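Local atomic coordinates of serpin-ZX (Arabidopsis thaliana, PDB entry 3LE2), a protein that inhibits target proteases such as metacaspase-9 and limits RD21A activity, acting through cleavage of its reactive center loop and covalent trapping of the protease. Residues P280-S285 / H368-V373. Sequence-based numbering, arbitrary orientation. Where two conformers were deposited one is given.
Sequences PKFKFS and HPFLLV
Phe282 and Phe370 meet across the contact with nearly the same first torsion. In each, CG sits between the backbone N and the carbonyl carbon (chi1 52° in Phe282), and each ring is directed toward the other segment. Leu372 differs. Its CG lies anti to the carbonyl carbon (chi1 -72°), which brings CD1 to the Phe282 ring, while CD2 lies at the edge of the Phe370 ring. The two phenyl rings touch through Phe282 CE1 and Phe370 CZ, 4.0 Å apart. Phe282 CE1 comes at the edge of the Phe370 ring, close to its plane, so the pair is not a face-to-face stack. Pro280 points head-on at Phe370 and meets the same edge beside Phe282, its CG 3.6 Å from Phe370 CE1. Leu372 CD1 packs against the outer end of Phe282, 3.5 Å from CZ of that ring.

The contact joins two sheets in the serpin core, away from the reactive bond. From Phe282 on, strand 277-289 pairs with strand 326-335 in sheet A; its earlier part runs through sheet C. Strand 370-376 lies in sheet B between strands 236-243 and 382-388. The segments do not pair with each other as strands: the CA atoms of Phe282 and Leu372 are 11.8 Å apart. The two segments meet through side chains, and the four that touch are buried. Val388 of strand 382-388 touches Phe282, Phe370 and Leu372. Phe240 adds a third aromatic ring, its plane inclined at about 40° to that of Phe370. Just before strand 370-376, His368 NE2 hydrogen-bonds to Pro243 O.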
ATOM      1  N   PRO A 280      -8.063 -10.590 -14.743  1.00 25.93           N
ATOM      2  CA  PRO A 280      -7.646  -9.575 -15.721  1.00 26.97           C
ATOM      3  C   PRO A 280      -6.223  -9.113 -15.480  1.00 30.26           C
ATOM      4  O   PRO A 280      -5.822  -8.957 -14.319  1.00 30.50           O
ATOM      5  CB  PRO A 280      -8.603  -8.416 -15.441  1.00 34.12           C
ATOM      6  CG  PRO A 280      -8.983  -8.583 -14.003  1.00 30.66           C
ATOM      7  CD  PRO A 280      -9.102 -10.079 -13.832  1.00 23.84           C
ATOM      8  N   LYS A 281      -5.465  -8.895 -16.553  1.00 29.50           N
ATOM      9  CA  LYS A 281      -4.181  -8.215 -16.417  1.00 29.12           C
ATOM     10  C   LYS A 281      -4.486  -6.773 -16.063  1.00 27.93           C
ATOM     11  O   LYS A 281      -5.563  -6.273 -16.398  1.00 31.96           O
ATOM     12  CB  LYS A 281      -3.402  -8.247 -17.737  1.00 33.26           C
ATOM     13  CG  LYS A 281      -2.969  -9.631 -18.175  1.00 39.79           C
ATOM     14  CD  LYS A 281      -2.140  -9.592 -19.450  1.00 35.34           C
ATOM     15  CE  LYS A 281      -0.713  -9.109 -19.193  1.00 38.17           C
ATOM     16  NZ  LYS A 281       0.027  -8.901 -20.474  1.00 39.94           N
ATOM     17  N   PHE A 282      -3.555  -6.101 -15.395  1.00 30.51           N
ATOM     18  CA  PHE A 282      -3.631  -4.644 -15.242  1.00 28.85           C
ATOM     19  C   PHE A 282      -2.277  -4.060 -14.848  1.00 30.12           C
ATOM     20  O   PHE A 282      -1.421  -4.754 -14.315  1.00 27.81           O
ATOM     21  CB  PHE A 282      -4.706  -4.240 -14.227  1.00 26.96           C
ATOM     22  CG  PHE A 282      -4.577  -4.934 -12.902  1.00 31.01           C
ATOM     23  CD1 PHE A 282      -5.168  -6.182 -12.689  1.00 34.72           C
ATOM     24  CD2 PHE A 282      -3.870  -4.348 -11.862  1.00 33.43           C
ATOM     25  CE1 PHE A 282      -5.057  -6.832 -11.448  1.00 24.63           C
ATOM     26  CE2 PHE A 282      -3.757  -4.993 -10.618  1.00 30.28           C
ATOM     27  CZ  PHE A 282      -4.353  -6.227 -10.421  1.00 30.60           C
ATOM     28  N   LYS A 283      -2.084  -2.780 -15.130  1.00 32.95           N
ATOM     29  CA  LYS A 283      -0.839  -2.108 -14.788  1.00 36.42           C
ATOM     30  C   LYS A 283      -1.129  -0.632 -14.630  1.00 38.78           C
ATOM     31  O   LYS A 283      -1.596   0.009 -15.567  1.00 32.07           O
ATOM     32  CB  LYS A 283       0.208  -2.298 -15.890  1.00 35.66           C
ATOM     33  CG  LYS A 283       1.566  -1.702 -15.555  1.00 38.20           C
ATOM     34  CD  LYS A 283       2.553  -1.818 -16.724  1.00 29.81           C
ATOM     35  CE  LYS A 283       3.983  -1.552 -16.260  1.00 45.31           C
ATOM     36  NZ  LYS A 283       5.000  -1.699 -17.357  1.00 50.06           N
ATOM     37  N   PHE A 284      -0.868  -0.092 -13.442  1.00 28.42           N
ATOM     38  CA  PHE A 284      -1.094   1.324 -13.223  1.00 25.99           C
ATOM     39  C   PHE A 284      -0.349   1.884 -12.022  1.00 32.34           C
ATOM     40  O   PHE A 284       0.116   1.141 -11.155  1.00 40.25           O
ATOM     41  CB  PHE A 284      -2.590   1.630 -13.111  1.00 25.57           C
ATOM     42  CG  PHE A 284      -3.253   1.001 -11.917  1.00 35.48           C
ATOM     43  CD1 PHE A 284      -3.815  -0.265 -12.006  1.00 26.54           C
ATOM     44  CD2 PHE A 284      -3.321   1.681 -10.703  1.00 29.57           C
ATOM     45  CE1 PHE A 284      -4.442  -0.845 -10.899  1.00 38.12           C
ATOM     46  CE2 PHE A 284      -3.933   1.104  -9.592  1.00 29.24           C
ATOM     47  CZ  PHE A 284      -4.503  -0.155  -9.690  1.00 27.32           C
ATOM     48  N   SER A 285      -0.230   3.205 -11.985  1.00 25.87           N
ATOM     49  CA  SER A 285       0.336   3.874 -10.835  1.00 30.72           C
ATOM     50  C   SER A 285      -0.734   4.791 -10.250  1.00 34.10           C
ATOM     51  O   SER A 285      -1.760   5.056 -10.877  1.00 25.61           O
ATOM     52  CB  SER A 285       1.570   4.676 -11.236  1.00 33.98           C
ATOM     53  OG  SER A 285       1.191   5.800 -12.013  1.00 36.08           O
ATOM     54  N   HIS A 368     -15.289  -8.231 -12.955  1.00 32.86           N
ATOM     55  CA  HIS A 368     -15.887  -7.018 -12.419  1.00 29.87           C
ATOM     56  C   HIS A 368     -15.014  -6.523 -11.270  1.00 30.35           C
ATOM     57  O   HIS A 368     -14.087  -7.219 -10.872  1.00 28.25           O
ATOM     58  CB  HIS A 368     -17.333  -7.264 -11.986  1.00 29.64           C
ATOM     59  CG  HIS A 368     -17.500  -8.438 -11.076  1.00 34.50           C
ATOM     60  ND1 HIS A 368     -17.451  -9.742 -11.526  1.00 35.22           N
ATOM     61  CD2 HIS A 368     -17.730  -8.509  -9.742  1.00 35.34           C
ATOM     62  CE1 HIS A 368     -17.636 -10.566 -10.510  1.00 25.16           C
ATOM     63  NE2 HIS A 368     -17.809  -9.843  -9.415  1.00 29.60           N
ATOM     64  N   PRO A 369     -15.276  -5.305 -10.765  1.00 30.97           N
ATOM     65  CA  PRO A 369     -14.386  -4.688  -9.768  1.00 31.62           C
ATOM     66  C   PRO A 369     -14.166  -5.486  -8.484  1.00 29.41           C
ATOM     67  O   PRO A 369     -15.093  -6.036  -7.896  1.00 29.41           O
ATOM     68  CB  PRO A 369     -15.072  -3.355  -9.468  1.00 24.37           C
ATOM     69  CG  PRO A 369     -15.742  -3.023 -10.769  1.00 31.13           C
ATOM     70  CD  PRO A 369     -16.274  -4.347 -11.263  1.00 26.73           C
ATOM     71  N   PHE A 370     -12.908  -5.517  -8.059  1.00 30.95           N
ATOM     72  CA  PHE A 370     -12.492  -6.257  -6.885  1.00 30.51           C
ATOM     73  C   PHE A 370     -11.486  -5.433  -6.100  1.00 32.51           C
ATOM     74  O   PHE A 370     -10.905  -4.486  -6.638  1.00 27.31           O
ATOM     75  CB  PHE A 370     -11.884  -7.607  -7.287  1.00 28.59           C
ATOM     76  CG  PHE A 370     -10.821  -7.526  -8.373  1.00 24.93           C
ATOM     77  CD1 PHE A 370     -11.171  -7.594  -9.714  1.00 24.07           C
ATOM     78  CD2 PHE A 370      -9.476  -7.450  -8.047  1.00 22.34           C
ATOM     79  CE1 PHE A 370     -10.199  -7.542 -10.726  1.00 24.78           C
ATOM     80  CE2 PHE A 370      -8.493  -7.399  -9.051  1.00 25.19           C
ATOM     81  CZ  PHE A 370      -8.859  -7.451 -10.394  1.00 23.14           C
ATOM     82  N   LEU A 371     -11.307  -5.776  -4.826  1.00 25.75           N
ATOM     83  CA  LEU A 371     -10.278  -5.148  -4.017  1.00 23.53           C
ATOM     84  C   LEU A 371      -8.996  -5.928  -4.133  1.00 25.21           C
ATOM     85  O   LEU A 371      -9.001  -7.099  -4.507  1.00 24.64           O
ATOM     86  CB  LEU A 371     -10.671  -5.089  -2.543  1.00 21.13           C
ATOM     87  CG  LEU A 371     -11.710  -4.046  -2.160  1.00 40.81           C
ATOM     88  CD1 LEU A 371     -12.069  -4.197  -0.696  1.00 35.89           C
ATOM     89  CD2 LEU A 371     -11.182  -2.637  -2.468  1.00 30.66           C
ATOM     90  N   LEU A 372      -7.892  -5.254  -3.820  0.59 26.46           N
ATOM     91  CA  LEU A 372      -6.557  -5.830  -3.865  0.59 26.55           C
ATOM     92  C   LEU A 372      -5.849  -5.542  -2.561  0.59 24.89           C
ATOM     93  O   LEU A 372      -5.945  -4.433  -2.029  0.59 25.16           O
ATOM     94  CB  LEU A 372      -5.729  -5.182  -4.977  0.59 29.61           C
ATOM     95  CG  LEU A 372      -6.025  -5.499  -6.436  0.59 32.27           C
ATOM     96  CD1 LEU A 372      -5.025  -4.754  -7.310  0.59 25.84           C
ATOM     97  CD2 LEU A 372      -5.949  -6.994  -6.662  0.59 24.51           C
ATOM     98  N   VAL A 373      -5.111  -6.529  -2.063  1.00 23.79           N
ATOM     99  CA  VAL A 373      -4.265  -6.342  -0.886  1.00 23.95           C
ATOM    100  C   VAL A 373      -2.946  -7.117  -1.058  1.00 26.35           C
ATOM    101  O   VAL A 373      -2.948  -8.288  -1.429  1.00 24.73           O
ATOM    102  CB  VAL A 373      -4.984  -6.783   0.422  1.00 28.82           C
ATOM    103  CG1 VAL A 373      -4.048  -6.678   1.622  1.00 23.95           C
ATOM    104  CG2 VAL A 373      -6.244  -5.948   0.651  1.00 23.96           C
TER